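Local structure of IPT/TIG domain-containing protein BACOVA_02650 (Bacteroides ovatus, 5E7H) at residues G153-I157 with D158-L162; Q178-C182 with E183-A187; V212-S215 with S216-D220. The protein binds polysaccharide at the cell surface and probably captures xyloglucan before its transport into the periplasm for degradation; this chain holds its C-terminal part. One frame throughout, in Å; residues are numbered along the deposited sequence.

All three contacts are local turns at strand ends in the xyloglucan-binding domain. Contacts 1 and 3 adjoin the same sheet: each has a 3-10 turn, the first leading into strand 160-168 and the second following its antiparallel neighbour 207-213. Contact 2 belongs to the domain's other sheet, where a type I' turn follows strand 176-181. Their chemistry differs with their surroundings. Contact 3 has no fully exposed residue among those that touch and puts buried L214 against V218; contact 1 has buried I157 and L160 but surface aspartates; contact 2 sets buried A180 and partly exposed Q178 against an exposed phenylalanine, plus a water and an acetate. M181 and V217 pack together where contacts 2 and 3 meet.

Contact 1: residues G153-I157 with D158-L162; sequences GNIPI and DDLKL
I155 and L160 meet with their side chains at about a right angle, bracketing the short 3-10 segment that leads into strand 160-168 of the xyloglucan-binding domain. The meeting is made by branches: I155 CG2 lies 3.9 Å from L160 CD2, and the L160 CG behind it is almost as near. A chi1 of -57° puts I155 CG1 beside the backbone N and CG2 anti to it, which aims the short branch at the leucine. The leucine's other methyl leans toward I157, where L160 CD1 and I157 CD1 are a looser 4.4 Å apart; both residues are buried, and both also pack on L214. Two successive bonds, each from an N-H to the carbonyl three residues back, define the turn: D159 N to P156 O at 2.9 Å and L160 N to I157 O at 3.0 Å. In both, the donor stands well above the carbonyl plane, and the N-H...O angles of 154° and 158° are fairly straight. The second bond ends the turn exactly where the strand starts, and L160 goes on to pair through its backbone with L214, just beyond the end of neighbouring strand 207-213. D158 faces outward, and its carbonyl oxygen is held by the K260 ammonium group. On the solvent side, D159 crosses the P156 ring obliquely. With its CG beside its own backbone N and anti to the carbonyl carbon, D159 swings the carboxylate back over the turn toward the ring carbons rather than onward along the strand. The closest approach is at the ring carbon next to nitrogen, with D159 OD2 3.4 Å from P156 CD.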
ATOM      1  N   GLY A 153      -1.609 -16.270  15.945  1.00 17.32           N
ATOM      2  CA  GLY A 153      -2.793 -15.754  16.607  1.00 18.05           C
ATOM      3  C   GLY A 153      -2.493 -14.880  17.806  1.00 16.31           C
ATOM      4  O   GLY A 153      -3.285 -13.983  18.125  1.00 15.73           O
ATOM      5  N   ASN A 154      -1.371 -15.124  18.479  1.00 17.47           N
ATOM      6  CA  ASN A 154      -1.105 -14.375  19.693  1.00 17.90           C
ATOM      7  C   ASN A 154      -0.409 -13.027  19.462  1.00 17.63           C
ATOM      8  O   ASN A 154      -0.090 -12.329  20.444  1.00 21.45           O
ATOM      9  CB  ASN A 154      -0.308 -15.217  20.693  1.00 18.05           C
ATOM     10  CG  ASN A 154       1.099 -15.584  20.220  1.00 20.54           C
ATOM     11  OD1 ASN A 154       1.595 -15.108  19.216  1.00 22.56           O
ATOM     12  ND2 ASN A 154       1.758 -16.427  21.005  1.00 23.17           N
ATOM     13  N   ILE A 155      -0.222 -12.630  18.211  1.00 17.28           N
ATOM     14  CA  ILE A 155       0.332 -11.300  17.959  1.00 17.40           C
ATOM     15  C   ILE A 155      -0.678 -10.212  18.323  1.00 16.87           C
ATOM     16  O   ILE A 155      -1.811 -10.227  17.866  1.00 16.69           O
ATOM     17  CB  ILE A 155       0.750 -11.124  16.506  1.00 17.46           C
ATOM     18  CG1 ILE A 155       1.761 -12.193  16.087  1.00 21.25           C
ATOM     19  CG2 ILE A 155       1.277  -9.716  16.265  1.00 20.24           C
ATOM     20  CD1 ILE A 155       3.049 -12.204  16.904  1.00 23.13           C
ATOM     21  N   PRO A 156      -0.283  -9.243  19.151  1.00 16.15           N
ATOM     22  CA  PRO A 156      -1.201  -8.125  19.408  1.00 16.77           C
ATOM     23  C   PRO A 156      -1.570  -7.321  18.175  1.00 14.97           C
ATOM     24  O   PRO A 156      -0.720  -7.087  17.306  1.00 17.46           O
ATOM     25  CB  PRO A 156      -0.411  -7.244  20.371  1.00 19.54           C
ATOM     26  CG  PRO A 156       0.538  -8.161  21.025  1.00 21.16           C
ATOM     27  CD  PRO A 156       0.944  -9.129  19.953  1.00 17.88           C
ATOM     28  N   ILE A 157      -2.831  -6.904  18.094  1.00 15.34           N
ATOM     29  CA  ILE A 157      -3.269  -6.037  17.017  1.00 14.95           C
ATOM     30  C   ILE A 157      -2.420  -4.756  17.011  1.00 17.66           C
ATOM     31  O   ILE A 157      -2.125  -4.221  15.934  1.00 18.16           O
ATOM     32  CB  ILE A 157      -4.779  -5.710  17.154  1.00 16.73           C
ATOM     33  CG1 ILE A 157      -5.613  -6.995  16.995  1.00 16.01           C
ATOM     34  CG2 ILE A 157      -5.202  -4.602  16.192  1.00 15.72           C
ATOM     35  CD1 ILE A 157      -5.503  -7.692  15.675  1.00 16.52           C
ATOM     36  N   ASP A 158      -2.034  -4.296  18.203  1.00 18.53           N
ATOM     37  CA  ASP A 158      -1.160  -3.120  18.346  1.00 20.95           C
ATOM     38  C   ASP A 158       0.173  -3.262  17.615  1.00 21.87           C
ATOM     39  O   ASP A 158       0.837  -2.248  17.344  1.00 22.78           O
ATOM     40  CB  ASP A 158      -0.864  -2.836  19.834  1.00 24.42           C
ATOM     41  CG  ASP A 158      -2.021  -2.168  20.555  1.00 52.79           C
ATOM     42  OD1 ASP A 158      -2.825  -1.464  19.902  1.00 58.86           O
ATOM     43  OD2 ASP A 158      -2.118  -2.334  21.791  1.00 64.65           O
ATOM     44  N   ASP A 159       0.585  -4.496  17.311  1.00 17.56           N
ATOM     45  CA  ASP A 159       1.869  -4.741  16.638  1.00 17.45           C
ATOM     46  C   ASP A 159       1.719  -4.950  15.121  1.00 16.89           C
ATOM     47  O   ASP A 159       2.692  -5.326  14.457  1.00 19.41           O
ATOM     48  CB  ASP A 159       2.562  -5.959  17.245  1.00 17.98           C
ATOM     49  CG  ASP A 159       2.997  -5.740  18.685  1.00 27.46           C
ATOM     50  OD1 ASP A 159       3.005  -4.581  19.157  1.00 30.00           O
ATOM     51  OD2 ASP A 159       3.339  -6.747  19.332  1.00 30.44           O
ATOM     52  N   LEU A 160       0.514  -4.717  14.582  1.00 15.03           N
ATOM     53  CA  LEU A 160       0.221  -4.922  13.159  1.00 14.18           C
ATOM     54  C   LEU A 160      -0.220  -3.623  12.484  1.00 14.51           C
ATOM     55  O   LEU A 160      -0.789  -2.734  13.127  1.00 16.01           O
ATOM     56  CB  LEU A 160      -0.880  -5.989  12.994  1.00 14.46           C
ATOM     57  CG  LEU A 160      -0.519  -7.372  13.543  1.00 14.81           C
ATOM     58  CD1 LEU A 160      -1.733  -8.289  13.478  1.00 16.26           C
ATOM     59  CD2 LEU A 160       0.646  -7.981  12.781  1.00 16.98           C
ATOM     60  N   LYS A 161      -0.009  -3.542  11.180  1.00 14.10           N
ATOM     61  CA  LYS A 161      -0.505  -2.420  10.395  1.00 15.32           C
ATOM     62  C   LYS A 161      -1.179  -2.895   9.129  1.00 15.63           C
ATOM     63  O   LYS A 161      -0.869  -3.968   8.593  1.00 16.19           O
ATOM     64  CB  LYS A 161       0.624  -1.423  10.076  1.00 19.68           C
ATOM     65  CG  LYS A 161       1.824  -1.986   9.404  1.00 22.27           C
ATOM     66  CD  LYS A 161       2.958  -0.943   9.371  1.00 21.40           C
ATOM     67  CE  LYS A 161       4.147  -1.519   8.670  1.00 21.52           C
ATOM     68  NZ  LYS A 161       5.267  -0.524   8.585  1.00 24.02           N
ATOM     69  N   LEU A 162      -2.125  -2.092   8.666  1.00 14.36           N
ATOM     70  CA  LEU A 162      -2.762  -2.271   7.366  1.00 13.06           C
ATOM     71  C   LEU A 162      -2.041  -1.382   6.378  1.00 13.67           C
ATOM     72  O   LEU A 162      -1.950  -0.173   6.592  1.00 16.31           O
ATOM     73  CB  LEU A 162      -4.239  -1.899   7.419  1.00 14.58           C
ATOM     74  CG  LEU A 162      -4.994  -1.953   6.101  1.00 15.87           C
ATOM     75  CD1 LEU A 162      -5.161  -3.394   5.636  1.00 15.18           C
ATOM     76  CD2 LEU A 162      -6.334  -1.277   6.240  1.00 17.48           C
TER

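Contact 2: residues Q178-C182 with E183-A187. With ACT (acetate ion), chain G.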
ATOM      1  N   GLN A 178     -13.702   5.809   4.705  1.00 15.20           N
ATOM      2  CA  GLN A 178     -13.859   4.921   5.855  1.00 14.32           C
ATOM      3  C   GLN A 178     -13.323   3.555   5.466  1.00 15.69           C
ATOM      4  O   GLN A 178     -13.622   3.054   4.387  1.00 15.95           O
ATOM      5  CB  GLN A 178     -15.336   4.825   6.273  1.00 15.21           C
ATOM      6  CG  GLN A 178     -15.599   3.795   7.371  1.00 16.94           C
ATOM      7  CD  GLN A 178     -17.045   3.577   7.663  1.00 30.13           C
ATOM      8  OE1 GLN A 178     -17.944   4.023   6.943  1.00 30.33           O
ATOM      9  NE2 GLN A 178     -17.284   2.869   8.743  1.00 39.07           N
ATOM     10  N   ILE A 179     -12.528   2.942   6.342  1.00 15.06           N
ATOM     11  CA  ILE A 179     -12.117   1.545   6.172  1.00 14.17           C
ATOM     12  C   ILE A 179     -12.629   0.769   7.394  1.00 14.13           C
ATOM     13  O   ILE A 179     -12.341   1.136   8.547  1.00 16.08           O
ATOM     14  CB  ILE A 179     -10.598   1.390   6.037  1.00 15.48           C
ATOM     15  CG1 ILE A 179     -10.093   2.191   4.825  1.00 15.40           C
ATOM     16  CG2 ILE A 179     -10.244  -0.089   5.896  1.00 15.98           C
ATOM     17  CD1 ILE A 179      -8.552   2.165   4.624  1.00 18.97           C
ATOM     18  N   ALA A 180     -13.410  -0.275   7.135  1.00 13.95           N
ATOM     19  CA  ALA A 180     -14.028  -1.077   8.193  1.00 13.22           C
ATOM     20  C   ALA A 180     -13.713  -2.541   7.937  1.00 14.36           C
ATOM     21  O   ALA A 180     -13.561  -2.955   6.788  1.00 14.86           O
ATOM     22  CB  ALA A 180     -15.516  -0.862   8.234  1.00 16.58           C
ATOM     23  N   MET A 181     -13.618  -3.324   9.008  1.00 14.54           N
ATOM     24  CA  MET A 181     -13.447  -4.766   8.908  1.00 14.70           C
ATOM     25  C   MET A 181     -14.432  -5.498   9.823  1.00 15.62           C
ATOM     26  O   MET A 181     -14.788  -5.013  10.903  1.00 15.74           O
ATOM     27  CB  MET A 181     -12.023  -5.164   9.273  1.00 13.86           C
ATOM     28  CG  MET A 181     -10.977  -4.732   8.277  1.00 15.18           C
ATOM     29  SD  MET A 181      -9.348  -5.145   8.908  1.00 15.47           S
ATOM     30  CE  MET A 181      -8.358  -4.553   7.553  1.00 18.03           C
ATOM     31  N   CYS A 182     -14.849  -6.678   9.380  1.00 16.07           N
ATOM     32  CA  CYS A 182     -15.689  -7.601  10.165  1.00 16.00           C
ATOM     33  C   CYS A 182     -17.019  -7.004  10.612  1.00 18.22           C
ATOM     34  O   CYS A 182     -17.590  -7.407  11.634  1.00 22.08           O
ATOM     35  CB  CYS A 182     -14.945  -8.099  11.395  1.00 16.19           C
ATOM     36  SG  CYS A 182     -13.366  -8.875  11.023  1.00 19.04           S
ATOM     37  N   GLU A 183     -17.507  -6.049   9.835  1.00 18.09           N
ATOM     38  CA  GLU A 183     -18.735  -5.319  10.127  1.00 20.67           C
ATOM     39  C   GLU A 183     -18.709  -4.678  11.512  1.00 25.01           C
ATOM     40  O   GLU A 183     -19.758  -4.397  12.094  1.00 24.34           O
ATOM     41  CB  GLU A 183     -19.968  -6.232   9.971  1.00 25.16           C
ATOM     42  CG  GLU A 183     -20.206  -6.599   8.515  1.00 28.92           C
ATOM     43  CD  GLU A 183     -21.584  -7.157   8.246  1.00 52.10           C
ATOM     44  OE1 GLU A 183     -22.498  -6.938   9.069  1.00 58.59           O
ATOM     45  OE2 GLU A 183     -21.747  -7.817   7.198  1.00 54.94           O
ATOM     46  N   ASN A 184     -17.514  -4.399  12.026  1.00 20.28           N
ATOM     47  CA  ASN A 184     -17.407  -3.688  13.296  1.00 19.31           C
ATOM     48  C   ASN A 184     -17.236  -2.210  13.016  1.00 18.88           C
ATOM     49  O   ASN A 184     -16.144  -1.670  13.045  1.00 20.38           O
ATOM     50  CB  ASN A 184     -16.255  -4.215  14.154  1.00 20.56           C
ATOM     51  CG  ASN A 184     -16.255  -3.590  15.538  1.00 22.20           C
ATOM     52  OD1 ASN A 184     -17.128  -2.778  15.849  1.00 24.30           O
ATOM     53  ND2 ASN A 184     -15.311  -3.982  16.384  1.00 20.88           N
ATOM     54  N   PHE A 185     -18.338  -1.531  12.729  1.00 20.67           N
ATOM     55  CA  PHE A 185     -18.224  -0.145  12.297  1.00 21.16           C
ATOM     56  C   PHE A 185     -17.857   0.809  13.446  1.00 22.43           C
ATOM     57  O   PHE A 185     -17.302   1.892  13.205  1.00 22.93           O
ATOM     58  CB  PHE A 185     -19.518   0.282  11.607  1.00 21.69           C
ATOM     59  CG  PHE A 185     -19.746  -0.444  10.315  1.00 22.86           C
ATOM     60  CD1 PHE A 185     -19.066  -0.078   9.172  1.00 23.78           C
ATOM     61  CD2 PHE A 185     -20.607  -1.530  10.268  1.00 28.59           C
ATOM     62  CE1 PHE A 185     -19.269  -0.770   7.980  1.00 24.56           C
ATOM     63  CE2 PHE A 185     -20.800  -2.225   9.091  1.00 25.46           C
ATOM     64  CZ  PHE A 185     -20.133  -1.851   7.955  1.00 23.11           C
ATOM     65  N   ASP A 186     -18.122   0.392  14.676  1.00 23.36           N
ATOM     66  CA  ASP A 186     -17.684   1.148  15.830  1.00 24.67           C
ATOM     67  C   ASP A 186     -16.154   1.269  15.881  1.00 25.49           C
ATOM     68  O   ASP A 186     -15.624   2.239  16.420  1.00 29.16           O
ATOM     69  CB  ASP A 186     -18.205   0.480  17.105  1.00 42.96           C
ATOM     70  CG  ASP A 186     -18.243   1.423  18.284  1.00 74.68           C
ATOM     71  OD1 ASP A 186     -18.728   2.564  18.118  1.00 85.49           O
ATOM     72  OD2 ASP A 186     -17.792   1.023  19.378  1.00 87.00           O
ATOM     73  N   ALA A 187     -15.449   0.297  15.299  1.00 21.15           N
ATOM     74  CA  ALA A 187     -13.989   0.280  15.336  1.00 21.33           C
ATOM     75  C   ALA A 187     -13.357   0.819  14.061  1.00 19.01           C
ATOM     76  O   ALA A 187     -12.144   0.868  13.942  1.00 19.32           O
ATOM     77  CB  ALA A 187     -13.481  -1.139  15.581  1.00 20.75           C
TER
HETATM   78  C   ACT G 506     -21.027  -1.426  14.849  1.00 35.44           C
HETATM   79  O   ACT G 506     -20.045  -1.761  15.566  1.00 35.40           O
HETATM   80  OXT ACT G 506     -21.601  -0.321  15.021  1.00 53.35           O
HETATM   81  CH3 ACT G 506     -21.517  -2.348  13.767  1.00 36.06           C
HETATM   82  O   HOH W   1     -13.796  -1.719  11.387  1.00 16.50           O
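F185 folds back alongside the last residues of strand 176-181 and touches Q178 and A180. The Q178 amide nitrogen comes to the ring's edge, in its plane, with NE2 3.5 Å from F185 CD1; amide and ring planes stand 67° apart, so the amide does not stack. An extended glutamine chain, with CG anti to the backbone N (chi1 174°), carries the amide that far. The methyl of A180 approaches the same ring obliquely, its CB 3.8 Å from F185 CD1. Elsewhere on the rim, the methyl of a bound acetate, probably from the crystallisation liquor, also lies at the edge in the ring plane, while the acetate O takes a hydrogen bond of 3.0 Å from D186 N. What places the phenylalanine is the bend just before it. N184 N donates to M181 O over 3.0 Å with an N-H...O angle of 167°, and C182 and E183 between them both have positive phi. A water bridges the two ends of the turn, accepting from M181 N at 2.9 Å and hydrogen-bonded to N184 O. That same N184 O also receives A187 N, 3.1 Å away, which curls the chain on past F185. Further out, H233 on the neighbouring strand pairs with C182 through its backbone and accepts from E183 N through ND1, while the E183 carboxylate reaches Y140 OH. On the reverse face of the strand, I179 and M181 pack on L162 of the opposing sheet. The whole is a type I' turn opening the connection between antiparallel strands 176-181 and 189-192, at the rim of a two-sheet beta sandwich.

Contact 3: residues V212-S215 with S216-D220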
ATOM      1  N   VAL A 212      -1.766   2.369   7.981  1.00 17.28           N
ATOM      2  CA  VAL A 212      -2.374   2.770   9.259  1.00 16.98           C
ATOM      3  C   VAL A 212      -2.204   1.667  10.304  1.00 17.78           C
ATOM      4  O   VAL A 212      -2.122   0.490   9.955  1.00 17.34           O
ATOM      5  CB  VAL A 212      -3.879   3.105   9.110  1.00 18.72           C
ATOM      6  CG1 VAL A 212      -4.070   4.287   8.162  1.00 22.74           C
ATOM      7  CG2 VAL A 212      -4.679   1.907   8.629  1.00 19.02           C
ATOM      8  N   SER A 213      -2.142   2.031  11.585  1.00 16.60           N
ATOM      9  CA  SER A 213      -2.157   1.003  12.620  1.00 16.72           C
ATOM     10  C   SER A 213      -3.411   0.146  12.456  1.00 16.24           C
ATOM     11  O   SER A 213      -4.512   0.654  12.222  1.00 17.09           O
ATOM     12  CB  SER A 213      -2.137   1.618  14.018  1.00 19.20           C
ATOM     13  OG  SER A 213      -0.890   2.231  14.275  1.00 29.31           O
ATOM     14  N   LEU A 214      -3.262  -1.169  12.583  1.00 14.23           N
ATOM     15  CA  LEU A 214      -4.434  -2.022  12.457  1.00 14.37           C
ATOM     16  C   LEU A 214      -5.423  -1.732  13.583  1.00 15.79           C
ATOM     17  O   LEU A 214      -6.623  -1.919  13.399  1.00 15.09           O
ATOM     18  CB  LEU A 214      -4.031  -3.508  12.447  1.00 14.39           C
ATOM     19  CG  LEU A 214      -5.157  -4.505  12.118  1.00 14.66           C
ATOM     20  CD1 LEU A 214      -5.759  -4.241  10.732  1.00 14.75           C
ATOM     21  CD2 LEU A 214      -4.636  -5.954  12.184  1.00 15.14           C
ATOM     22  N   SER A 215      -4.948  -1.241  14.728  1.00 15.95           N
ATOM     23  CA  SER A 215      -5.841  -0.865  15.821  1.00 17.21           C
ATOM     24  C   SER A 215      -6.790   0.284  15.451  1.00 17.72           C
ATOM     25  O   SER A 215      -7.775   0.517  16.168  1.00 18.74           O
ATOM     26  CB  SER A 215      -5.026  -0.480  17.060  1.00 19.67           C
ATOM     27  OG  SER A 215      -4.216   0.663  16.819  1.00 21.80           O
ATOM     28  N   SER A 216      -6.493   1.011  14.372  1.00 17.27           N
ATOM     29  CA  SER A 216      -7.385   2.094  13.947  1.00 17.21           C
ATOM     30  C   SER A 216      -8.601   1.565  13.191  1.00 18.45           C
ATOM     31  O   SER A 216      -9.530   2.339  12.933  1.00 18.54           O
ATOM     32  CB  SER A 216      -6.642   3.121  13.097  1.00 23.56           C
ATOM     33  OG  SER A 216      -6.341   2.617  11.824  1.00 28.85           O
ATOM     34  N   VAL A 217      -8.631   0.268  12.865  1.00 15.62           N
ATOM     35  CA  VAL A 217      -9.825  -0.304  12.233  1.00 15.79           C
ATOM     36  C   VAL A 217     -10.264  -1.603  12.943  1.00 16.37           C
ATOM     37  O   VAL A 217     -11.377  -2.064  12.708  1.00 18.24           O
ATOM     38  CB  VAL A 217      -9.662  -0.470  10.652  1.00 36.71           C
ATOM     39  CG1 VAL A 217      -8.383   0.062  10.115  1.00 22.86           C
ATOM     40  CG2 VAL A 217     -10.091  -1.806  10.089  1.00 22.61           C
ATOM     41  N   VAL A 218      -9.476  -2.095  13.909  1.00 16.93           N
ATOM     42  CA  VAL A 218      -9.766  -3.341  14.620  1.00 15.78           C
ATOM     43  C   VAL A 218      -9.673  -3.101  16.126  1.00 17.29           C
ATOM     44  O   VAL A 218      -8.665  -2.571  16.595  1.00 17.89           O
ATOM     45  CB  VAL A 218      -8.774  -4.462  14.193  1.00 16.78           C
ATOM     46  CG1 VAL A 218      -8.891  -5.686  15.125  1.00 16.82           C
ATOM     47  CG2 VAL A 218      -8.977  -4.834  12.702  1.00 15.55           C
ATOM     48  N   ALA A 219     -10.708  -3.500  16.871  1.00 16.60           N
ATOM     49  CA  ALA A 219     -10.797  -3.227  18.305  1.00 18.13           C
ATOM     50  C   ALA A 219     -10.278  -4.363  19.195  1.00 20.53           C
ATOM     51  O   ALA A 219     -10.123  -4.189  20.408  1.00 22.65           O
ATOM     52  CB  ALA A 219     -12.227  -2.930  18.675  1.00 20.32           C
ATOM     53  N   ASP A 220     -10.039  -5.524  18.602  1.00 19.90           N
ATOM     54  CA  ASP A 220      -9.669  -6.723  19.347  1.00 19.17           C
ATOM     55  C   ASP A 220      -8.224  -6.681  19.865  1.00 18.63           C
ATOM     56  O   ASP A 220      -7.395  -5.916  19.379  1.00 19.14           O
ATOM     57  CB  ASP A 220      -9.887  -7.941  18.453  1.00 17.95           C
ATOM     58  CG  ASP A 220     -11.261  -7.930  17.811  1.00 20.69           C
ATOM     59  OD1 ASP A 220     -12.237  -8.285  18.504  1.00 27.50           O
ATOM     60  OD2 ASP A 220     -11.374  -7.521  16.638  1.00 20.61           O
TER
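S216 turns its side chain back onto S213 and V212. Its CB lies 3.4 Å from S213 O, and its hydroxyl OG, set between the backbone N and the carbonyl carbon with chi1 at 72°, donates to that same oxygen over 2.7 Å. Flanking the hydroxyl is V212, whose CG2 sits 3.7 Å from S216 OG. S213 O is therefore gripped twice by one residue: the OG arrives in the carbonyl plane, while S216 N, 2.9 Å away, donates from above it. The backbone bond is the first of two that make a 3-10 turn at the end of strand 207-213, part of the sheet that also holds strand 160-168; the second runs from V217 N to L214 O over 3.0 Å. V218 N adds a weak bond to L214 O as the chain leaves the turn. The L214 and V218 side chains meet at a slant, L214 CD1 against V218 CG2 at 3.8 Å; both also contact M181, and V218 reaches I157. S213 OG is hydrogen-bonded to K260 NZ. Across the turn, the CA-H of S215 points to V218 O, 3.4 Å from S215 CA.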